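Local coordinates for protein genome packaging NTPase B204 (Sulfolobus turreted icosahedral virus 2, PDB 4KFU) that probably hydrolyses ATP to power packaging of the viral DNA into the virion, as a P-loop NTPase of the FtsK-HerA superfamily, at residues Phe53-Thr58 with Val64-Val69; Ile146-Ala151 with Lys170-Glu175; Ala125-Gly130 with Gln150-Ile155. All coordinates share one frame; numbering follows the deposited sequence.

Overall arrangement
Contact 1 lies at the surface, about 18 Å from the chain centre, where 55-56 adds an edge strand to the sheet; backbone pairing and a lysine over a tyrosine ring hold it. Contact 2 lies on the opposite side of the chain's centre from contact 1, their centres about 32 Å apart; the centre of contact 3 is about 22 Å from that of contact 1. Contacts 2 and 3 share Gln150 and Ala151, since helix 145-150 leads into strand 153-156, and they touch through Ile154. Both are partly buried, yet contact 2 is apolar packing with a bridging water, whereas contact 3 is a single salt bridge just before strand 153-156. Contacts 1 and 3 both reach the same central sheet.

Contact 1: Phe53-Thr58 with Val64-Val69; sequences FGYNAT and VSKQYV
With CG of Tyr55 anti to its own nitrogen (chi1 -172°) and the Lys66 chain bent at chi2 and chi4, the aliphatic part of the lysine is laid over one face of the tyrosine ring. The evidence is a CH-pi contact: Lys66 CE stands 3.9 Å from the centroid of the Tyr55 ring, only 3° off its normal. Nearer the backbone, Lys66 CG comes to 3.7 Å from Tyr55 CD2. The ammonium end continues above the same face, with Lys66 NZ 4.9 Å from the Tyr55 ring centroid in a cation-pi arrangement; Lys66 NZ also makes a weak hydrogen bond to Ser65 OG and a long, weak ion pair with Asp62.

Next to this pair the backbones form a parallel beta bridge, the CA atoms of Tyr55 and Val69 being 4.6 Å apart. Tyr55 N donates to Tyr68 O at 2.7 Å, and the N-H...O angle of 165° makes the bond nearly straight. Val69 CA adds a CA-H...O contact of 3.5 Å to Tyr55 O. On the same face of the sheet as Tyr55, Val69 sends CG2 to Ala57 CB at 3.7 Å, a small apolar link beyond the bridge.

The segments belong to a beta-alpha-beta unit formed by strand 55-56, helix 60-65 and strand 68-72. Strand 55-56 is the outermost strand on this side, and its backbone pairing continues from Tyr55 and Ala57 to Val70. On the side away from strand 55-56, Val69 bonds through its backbone to Tyr36 and Ile38 of strand 35-40, while Phe53 reaches Lys22 and Ile26 of helix 17-31.

Contact 2: Ile146-Ala151 with Lys170-Glu175; sequences IVYKQA and KYISAE
Tyr148 and Ile172 bring together helix 145-150 and the end of helix 162-171, two helices that precede and follow strand 153-156 in the alpha/beta P-loop NTPase core. The dense part of the contact is apolar. Ile172 CG1 sits 3.9 Å from Tyr148 CB, and Ile172 CD1 approaches Tyr148 CD1 at 4.0 Å, oblique to the ring. A chi1 of -60° puts CG1 of Ile172 anti to the carbonyl carbon, beside the backbone N, and this branch carries CG1 and CD1 to the tyrosine. Both side chains also pack on Ile154 of the strand, and the buried Tyr148 has its hydroxyl hydrogen-bonded to Val140 O.

The outer part is looser. Tyr171 meets Tyr148 at 4.5 Å between their CB atoms, while its ring stacks edge-to-face with Trp167 of its own helix. Lys149 is exposed, and its bent chain brings CD to 3.5 Å from Tyr171 O, a van der Waals approach by a carbon atom. Separately, a single water bridges the two backbones: it donates to Tyr148 O at 2.6 Å and to Tyr171 O at 2.9 Å.

Contact 3: Ala125-Gly130 with Gln150-Ile155; sequences ANRHAG and QADLII
Arg127 overlaps the carboxylate of Asp152 with one edge of its guanidinium, and the two side chains approach from opposite directions. The salt bridge runs from Arg127 NH2 to Asp152 OD1 at 2.8 Å, with OD1 close to the guanidinium plane. Asp152 OD2 is farther from the same nitrogen, 3.3 Å from Arg127 NH2, and the two flat groups are turned 43° apart. This is therefore a one-nitrogen approach, not a paired, coplanar one. The arginine reaches it with a chain extended from CG to NE, after which chi4 of -91° turns the guanidinium well out of line with that chain.

Its base is a type I beta turn, Arg127 to Gly130, in the loop that leads from helix 117-124 to strand 131-137. The turn is closed by Gly130 N donating to Arg127 O at 3.0 Å, and Ala129 N, within the turn, reaches back to Ala125 O at 3.1 Å. In the parallel part of the mixed sheet of this P-loop core, strand 6-10 lies between strands 131-137 and 153-156, and the salt bridge spans the chain entering that middle strand. Arg127 NH1 makes salt bridges to Asp4 OD1 and Asp5 OD1. Asp152 is also gripped on both oxygens: OD2 accepts from Ile6 N, and OD1 from Asn194 ND2. Asp5 OD1 lies close to Asp152 OD2, a crowding of like charge that the guanidinium probably offsets.

Contact 1: Phe53-Thr58 with Val64-Val69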
loop_
_atom_site.group_PDB
_atom_site.type_symbol
_atom_site.label_atom_id
_atom_site.label_comp_id
_atom_site.label_asym_id
_atom_site.label_seq_id
_atom_site.Cartn_x
_atom_site.Cartn_y
_atom_site.Cartn_z
ATOM N N PHE A 53 7.843 12.532 6.603
ATOM C CA PHE A 53 6.527 12.691 5.980
ATOM C C PHE A 53 5.340 12.891 6.926
ATOM O O PHE A 53 4.194 12.974 6.471
ATOM C CB PHE A 53 6.252 11.524 5.027
ATOM C CG PHE A 53 7.145 11.524 3.830
ATOM C CD1 PHE A 53 6.796 12.230 2.694
ATOM C CD2 PHE A 53 8.357 10.852 3.855
ATOM C CE1 PHE A 53 7.626 12.246 1.581
ATOM C CE2 PHE A 53 9.208 10.867 2.749
ATOM C CZ PHE A 53 8.838 11.566 1.610
ATOM N N GLY A 54 5.608 12.982 8.225
ATOM C CA GLY A 54 4.543 13.248 9.184
ATOM C C GLY A 54 4.994 13.175 10.627
ATOM O O GLY A 54 6.188 13.000 10.903
ATOM N N TYR A 55 4.049 13.306 11.558
ATOM C CA TYR A 55 4.398 13.245 12.982
ATOM C C TYR A 55 4.808 11.827 13.403
ATOM O O TYR A 55 4.057 10.864 13.198
ATOM C CB TYR A 55 3.241 13.729 13.858
ATOM C CG TYR A 55 3.637 13.857 15.320
ATOM C CD1 TYR A 55 4.188 15.036 15.814
ATOM C CD2 TYR A 55 3.492 12.786 16.195
ATOM C CE1 TYR A 55 4.569 15.151 17.158
ATOM C CE2 TYR A 55 3.872 12.886 17.533
ATOM C CZ TYR A 55 4.409 14.069 18.007
ATOM O OH TYR A 55 4.772 14.165 19.333
ATOM N N ASN A 56 5.996 11.701 13.992
ATOM C CA ASN A 56 6.499 10.400 14.437
ATOM C C ASN A 56 5.834 9.973 15.749
ATOM O O ASN A 56 6.270 10.366 16.841
ATOM C CB ASN A 56 8.018 10.439 14.604
ATOM C CG ASN A 56 8.764 10.507 13.270
ATOM O OD1 ASN A 56 9.798 9.855 13.100
ATOM N ND2 ASN A 56 8.248 11.290 12.328
ATOM N N ALA A 57 4.788 9.157 15.630
ATOM C CA ALA A 57 3.939 8.777 16.756
ATOM C C ALA A 57 4.610 7.805 17.723
ATOM O O ALA A 57 5.340 6.899 17.305
ATOM C CB ALA A 57 2.636 8.186 16.244
ATOM N N THR A 58 4.343 7.993 19.017
ATOM C CA THR A 58 4.883 7.114 20.058
ATOM C C THR A 58 3.769 6.570 20.956
ATOM O O THR A 58 4.037 5.862 21.933
ATOM C CB THR A 58 5.931 7.839 20.937
ATOM O OG1 THR A 58 5.338 9.000 21.525
ATOM C CG2 THR A 58 7.149 8.267 20.097
ATOM N N VAL A 64 -4.425 8.718 16.368
ATOM C CA VAL A 64 -5.751 9.304 16.184
ATOM C C VAL A 64 -5.724 10.834 15.998
ATOM O O VAL A 64 -6.455 11.371 15.164
ATOM C CB VAL A 64 -6.698 8.945 17.374
ATOM C CG1 VAL A 64 -8.102 9.498 17.139
ATOM C CG2 VAL A 64 -6.750 7.443 17.575
ATOM N N SER A 65 -4.893 11.533 16.774
ATOM C CA SER A 65 -4.968 12.995 16.832
ATOM C C SER A 65 -4.155 13.760 15.780
ATOM O O SER A 65 -4.528 14.874 15.401
ATOM C CB SER A 65 -4.613 13.510 18.238
ATOM O OG SER A 65 -3.261 13.243 18.557
ATOM N N LYS A 66 -3.049 13.178 15.320
ATOM C CA LYS A 66 -2.164 13.858 14.370
ATOM C C LYS A 66 -2.631 13.653 12.932
ATOM O O LYS A 66 -2.861 12.516 12.504
ATOM C CB LYS A 66 -0.727 13.360 14.535
ATOM C CG LYS A 66 -0.130 13.622 15.922
ATOM C CD LYS A 66 0.040 15.118 16.188
ATOM C CE LYS A 66 0.531 15.377 17.610
ATOM N NZ LYS A 66 -0.416 14.787 18.598
ATOM N N GLN A 67 -2.755 14.750 12.186
ATOM C CA GLN A 67 -3.314 14.716 10.828
ATOM C C GLN A 67 -2.452 13.907 9.850
ATOM O O GLN A 67 -2.970 13.078 9.104
ATOM C CB GLN A 67 -3.532 16.134 10.292
ATOM C CG GLN A 67 -4.268 16.187 8.954
ATOM C CD GLN A 67 -4.386 17.600 8.403
ATOM O OE1 GLN A 67 -3.591 18.476 8.747
ATOM N NE2 GLN A 67 -5.382 17.827 7.549
ATOM N N TYR A 68 -1.144 14.156 9.860
ATOM C CA TYR A 68 -0.209 13.373 9.067
ATOM C C TYR A 68 0.725 12.630 10.005
ATOM O O TYR A 68 1.503 13.244 10.740
ATOM C CB TYR A 68 0.552 14.272 8.087
ATOM C CG TYR A 68 -0.378 14.932 7.093
ATOM C CD1 TYR A 68 -0.929 14.204 6.042
ATOM C CD2 TYR A 68 -0.733 16.270 7.218
ATOM C CE1 TYR A 68 -1.790 14.791 5.134
ATOM C CE2 TYR A 68 -1.602 16.868 6.314
ATOM C CZ TYR A 68 -2.122 16.124 5.274
ATOM O OH TYR A 68 -2.983 16.706 4.370
ATOM N N VAL A 69 0.641 11.301 9.990
ATOM C CA VAL A 69 1.277 10.512 11.036
ATOM C C VAL A 69 2.072 9.319 10.507
ATOM O O VAL A 69 1.673 8.638 9.550
ATOM C CB VAL A 69 0.235 10.095 12.122
ATOM C CG1 VAL A 69 -0.945 9.410 11.487
ATOM C CG2 VAL A 69 0.863 9.206 13.193
#

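Contact 2: Ile146-Ala151 with Lys170-Glu175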
loop_
_atom_site.group_PDB
_atom_site.type_symbol
_atom_site.label_atom_id
_atom_site.label_comp_id
_atom_site.label_asym_id
_atom_site.label_seq_id
_atom_site.Cartn_x
_atom_site.Cartn_y
_atom_site.Cartn_z
ATOM N N ILE A 146 -6.036 -12.736 -2.129
ATOM C CA ILE A 146 -7.242 -11.916 -1.953
ATOM C C ILE A 146 -6.973 -10.415 -1.942
ATOM O O ILE A 146 -7.853 -9.624 -2.299
ATOM C CB ILE A 146 -8.105 -12.329 -0.739
ATOM C CG1 ILE A 146 -7.284 -12.304 0.564
ATOM C CG2 ILE A 146 -8.715 -13.698 -0.984
ATOM C CD1 ILE A 146 -8.149 -12.391 1.805
ATOM N N VAL A 147 -5.768 -10.014 -1.547
ATOM C CA VAL A 147 -5.368 -8.610 -1.709
ATOM C C VAL A 147 -5.537 -8.125 -3.149
ATOM O O VAL A 147 -6.039 -7.019 -3.393
ATOM C CB VAL A 147 -3.903 -8.357 -1.257
ATOM C CG1 VAL A 147 -3.452 -6.947 -1.642
ATOM C CG2 VAL A 147 -3.761 -8.564 0.243
ATOM N N TYR A 148 -5.131 -8.943 -4.122
ATOM C CA TYR A 148 -5.265 -8.506 -5.510
ATOM C C TYR A 148 -6.709 -8.565 -5.997
ATOM O O TYR A 148 -7.109 -7.749 -6.823
ATOM C CB TYR A 148 -4.324 -9.285 -6.446
ATOM C CG TYR A 148 -2.895 -9.255 -5.969
ATOM C CD1 TYR A 148 -2.151 -8.089 -6.050
ATOM C CD2 TYR A 148 -2.295 -10.383 -5.411
ATOM C CE1 TYR A 148 -0.830 -8.042 -5.601
ATOM C CE2 TYR A 148 -0.973 -10.342 -4.943
ATOM C CZ TYR A 148 -0.252 -9.159 -5.057
ATOM O OH TYR A 148 1.056 -9.102 -4.618
ATOM N N LYS A 149 -7.488 -9.517 -5.490
ATOM C CA LYS A 149 -8.891 -9.603 -5.877
ATOM C C LYS A 149 -9.708 -8.434 -5.310
ATOM O O LYS A 149 -10.696 -7.997 -5.912
ATOM C CB LYS A 149 -9.492 -10.925 -5.411
ATOM C CG LYS A 149 -8.741 -12.177 -5.882
ATOM C CD LYS A 149 -8.546 -12.197 -7.396
ATOM C CE LYS A 149 -9.867 -12.258 -8.126
ATOM N NZ LYS A 149 -9.799 -13.188 -9.295
ATOM N N GLN A 150 -9.290 -7.920 -4.158
ATOM C CA GLN A 150 -10.019 -6.833 -3.500
ATOM C C GLN A 150 -9.518 -5.435 -3.859
ATOM O O GLN A 150 -10.156 -4.426 -3.520
ATOM C CB GLN A 150 -9.965 -7.011 -1.976
ATOM C CG GLN A 150 -10.725 -8.219 -1.470
ATOM C CD GLN A 150 -12.173 -8.229 -1.926
ATOM O OE1 GLN A 150 -12.605 -9.142 -2.631
ATOM N NE2 GLN A 150 -12.929 -7.208 -1.529
ATOM N N ALA A 151 -8.374 -5.356 -4.520
ATOM C CA ALA A 151 -7.794 -4.058 -4.865
ATOM C C ALA A 151 -8.660 -3.307 -5.884
ATOM O O ALA A 151 -9.455 -3.922 -6.610
ATOM C CB ALA A 151 -6.381 -4.249 -5.397
ATOM N N LYS A 170 -3.040 -15.259 -13.067
ATOM C CA LYS A 170 -4.110 -15.958 -12.354
ATOM C C LYS A 170 -4.980 -15.046 -11.483
ATOM O O LYS A 170 -6.193 -15.283 -11.346
ATOM C CB LYS A 170 -3.497 -17.106 -11.525
ATOM C CG LYS A 170 -4.490 -17.967 -10.721
ATOM C CD LYS A 170 -3.767 -19.188 -10.144
ATOM C CE LYS A 170 -4.633 -19.985 -9.152
ATOM N NZ LYS A 170 -5.794 -20.651 -9.813
ATOM N N TYR A 171 -4.384 -14.003 -10.905
ATOM C CA TYR A 171 -5.097 -13.231 -9.876
ATOM C C TYR A 171 -5.323 -11.784 -10.250
ATOM O O TYR A 171 -6.021 -11.059 -9.539
ATOM C CB TYR A 171 -4.339 -13.250 -8.543
ATOM C CG TYR A 171 -4.147 -14.613 -7.958
ATOM C CD1 TYR A 171 -5.237 -15.393 -7.583
ATOM C CD2 TYR A 171 -2.873 -15.120 -7.761
ATOM C CE1 TYR A 171 -5.051 -16.657 -7.032
ATOM C CE2 TYR A 171 -2.679 -16.371 -7.207
ATOM C CZ TYR A 171 -3.771 -17.128 -6.840
ATOM O OH TYR A 171 -3.556 -18.364 -6.309
ATOM N N ILE A 172 -4.697 -11.346 -11.331
ATOM C CA ILE A 172 -4.768 -9.949 -11.727
ATOM C C ILE A 172 -5.249 -9.860 -13.179
ATOM O O ILE A 172 -6.414 -9.552 -13.430
ATOM C CB ILE A 172 -3.403 -9.237 -11.580
ATOM C CG1 ILE A 172 -2.920 -9.290 -10.123
ATOM C CG2 ILE A 172 -3.502 -7.786 -12.049
ATOM C CD1 ILE A 172 -1.519 -8.689 -9.943
ATOM N N SER A 173 -4.355 -10.132 -14.133
ATOM C CA SER A 173 -4.716 -10.083 -15.546
ATOM C C SER A 173 -3.627 -10.691 -16.430
ATOM O O SER A 173 -2.443 -10.376 -16.288
ATOM C CB SER A 173 -4.975 -8.638 -15.970
ATOM O OG SER A 173 -5.047 -8.540 -17.383
ATOM N N ALA A 174 -4.023 -11.557 -17.359
ATOM C CA ALA A 174 -3.064 -12.159 -18.285
ATOM C C ALA A 174 -2.456 -11.131 -19.244
ATOM O O ALA A 174 -1.314 -11.286 -19.703
ATOM C CB ALA A 174 -3.722 -13.311 -19.060
ATOM N N GLU A 175 -3.217 -10.081 -19.548
ATOM C CA GLU A 175 -2.700 -8.963 -20.344
ATOM C C GLU A 175 -1.611 -8.196 -19.569
ATOM O O GLU A 175 -0.626 -7.747 -20.148
ATOM C CB GLU A 175 -3.846 -8.017 -20.728
ATOM C CG GLU A 175 -3.457 -6.878 -21.692
ATOM C CD GLU A 175 -4.583 -5.850 -21.895
ATOM O OE1 GLU A 175 -5.750 -6.142 -21.537
ATOM O OE2 GLU A 175 -4.302 -4.744 -22.412
HETATM O O HOH W 1 -7.388 -8.551 -9.239
#

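Contact 3: Ala125-Gly130 with Gln150-Ile155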
loop_
_atom_site.group_PDB
_atom_site.type_symbol
_atom_site.label_atom_id
_atom_site.label_comp_id
_atom_site.label_asym_id
_atom_site.label_seq_id
_atom_site.Cartn_x
_atom_site.Cartn_y
_atom_site.Cartn_z
ATOM N N ALA A 125 -14.258 -3.977 3.948
ATOM C CA ALA A 125 -15.137 -2.956 4.506
ATOM C C ALA A 125 -14.411 -1.633 4.677
ATOM O O ALA A 125 -14.761 -0.829 5.546
ATOM C CB ALA A 125 -15.701 -3.429 5.826
ATOM N N ASN A 126 -13.398 -1.410 3.851
ATOM C CA ASN A 126 -12.544 -0.247 4.050
ATOM C C ASN A 126 -13.280 1.063 3.806
ATOM O O ASN A 126 -13.042 2.056 4.506
ATOM C CB ASN A 126 -11.272 -0.344 3.204
ATOM C CG ASN A 126 -11.537 -0.212 1.718
ATOM O OD1 ASN A 126 -12.083 -1.119 1.087
ATOM N ND2 ASN A 126 -11.131 0.912 1.147
ATOM N N ARG A 127 -14.183 1.062 2.829
ATOM C CA ARG A 127 -14.927 2.280 2.512
ATOM C C ARG A 127 -15.837 2.685 3.671
ATOM O O ARG A 127 -15.927 3.858 4.014
ATOM C CB ARG A 127 -15.719 2.123 1.213
ATOM C CG ARG A 127 -14.850 1.772 -0.001
ATOM C CD ARG A 127 -15.440 2.325 -1.294
ATOM N NE ARG A 127 -14.964 1.607 -2.475
ATOM C CZ ARG A 127 -13.885 1.939 -3.180
ATOM N NH1 ARG A 127 -13.147 2.982 -2.827
ATOM N NH2 ARG A 127 -13.539 1.221 -4.246
ATOM N N HIS A 128 -16.489 1.707 4.290
ATOM C CA HIS A 128 -17.353 1.983 5.433
ATOM C C HIS A 128 -16.528 2.438 6.635
ATOM O O HIS A 128 -17.018 3.175 7.489
ATOM C CB HIS A 128 -18.189 0.747 5.784
ATOM C CG HIS A 128 -18.875 0.838 7.115
ATOM N ND1 HIS A 128 -18.307 0.362 8.278
ATOM C CD2 HIS A 128 -20.076 1.356 7.466
ATOM C CE1 HIS A 128 -19.132 0.581 9.290
ATOM N NE2 HIS A 128 -20.213 1.182 8.823
ATOM N N ALA A 129 -15.270 2.007 6.686
ATOM C CA ALA A 129 -14.371 2.379 7.772
ATOM C C ALA A 129 -13.745 3.745 7.511
ATOM O O ALA A 129 -13.062 4.308 8.383
ATOM C CB ALA A 129 -13.281 1.325 7.952
ATOM N N GLY A 130 -13.979 4.264 6.307
ATOM C CA GLY A 130 -13.439 5.545 5.882
ATOM C C GLY A 130 -11.939 5.506 5.661
ATOM O O GLY A 130 -11.254 6.507 5.847
ATOM N N GLN A 150 -9.290 -7.920 -4.158
ATOM C CA GLN A 150 -10.019 -6.833 -3.500
ATOM C C GLN A 150 -9.518 -5.435 -3.859
ATOM O O GLN A 150 -10.156 -4.426 -3.520
ATOM C CB GLN A 150 -9.965 -7.011 -1.976
ATOM C CG GLN A 150 -10.725 -8.219 -1.470
ATOM C CD GLN A 150 -12.173 -8.229 -1.926
ATOM O OE1 GLN A 150 -12.605 -9.142 -2.631
ATOM N NE2 GLN A 150 -12.929 -7.208 -1.529
ATOM N N ALA A 151 -8.374 -5.356 -4.520
ATOM C CA ALA A 151 -7.794 -4.058 -4.865
ATOM C C ALA A 151 -8.660 -3.307 -5.884
ATOM O O ALA A 151 -9.455 -3.922 -6.610
ATOM C CB ALA A 151 -6.381 -4.249 -5.397
ATOM N N ASP A 152 -8.514 -1.983 -5.934
ATOM C CA ASP A 152 -9.134 -1.184 -6.994
ATOM C C ASP A 152 -8.111 -0.864 -8.072
ATOM O O ASP A 152 -8.443 -0.759 -9.255
ATOM C CB ASP A 152 -9.699 0.117 -6.436
ATOM C CG ASP A 152 -10.773 -0.119 -5.407
ATOM O OD1 ASP A 152 -11.914 -0.438 -5.812
ATOM O OD2 ASP A 152 -10.471 -0.007 -4.196
ATOM N N LEU A 153 -6.862 -0.706 -7.643
ATOM C CA LEU A 153 -5.752 -0.377 -8.532
ATOM C C LEU A 153 -4.552 -1.233 -8.174
ATOM O O LEU A 153 -4.185 -1.349 -7.003
ATOM C CB LEU A 153 -5.363 1.093 -8.393
ATOM C CG LEU A 153 -6.310 2.139 -8.987
ATOM C CD1 LEU A 153 -5.701 3.528 -8.880
ATOM C CD2 LEU A 153 -6.635 1.821 -10.440
ATOM N N ILE A 154 -3.932 -1.841 -9.176
ATOM C CA ILE A 154 -2.699 -2.588 -8.940
ATOM C C ILE A 154 -1.613 -2.021 -9.844
ATOM O O ILE A 154 -1.776 -1.961 -11.069
ATOM C CB ILE A 154 -2.870 -4.100 -9.184
ATOM C CG1 ILE A 154 -4.039 -4.647 -8.356
ATOM C CG2 ILE A 154 -1.606 -4.843 -8.833
ATOM C CD1 ILE A 154 -4.442 -6.085 -8.742
ATOM N N ILE A 155 -0.514 -1.594 -9.230
ATOM C CA ILE A 155 0.593 -0.999 -9.968
ATOM C C ILE A 155 1.777 -1.959 -9.955
ATOM O O ILE A 155 2.139 -2.490 -8.903
ATOM C CB ILE A 155 0.986 0.379 -9.379
ATOM C CG1 ILE A 155 -0.153 1.384 -9.602
ATOM C CG2 ILE A 155 2.291 0.877 -9.989
ATOM C CD1 ILE A 155 0.115 2.769 -9.077
#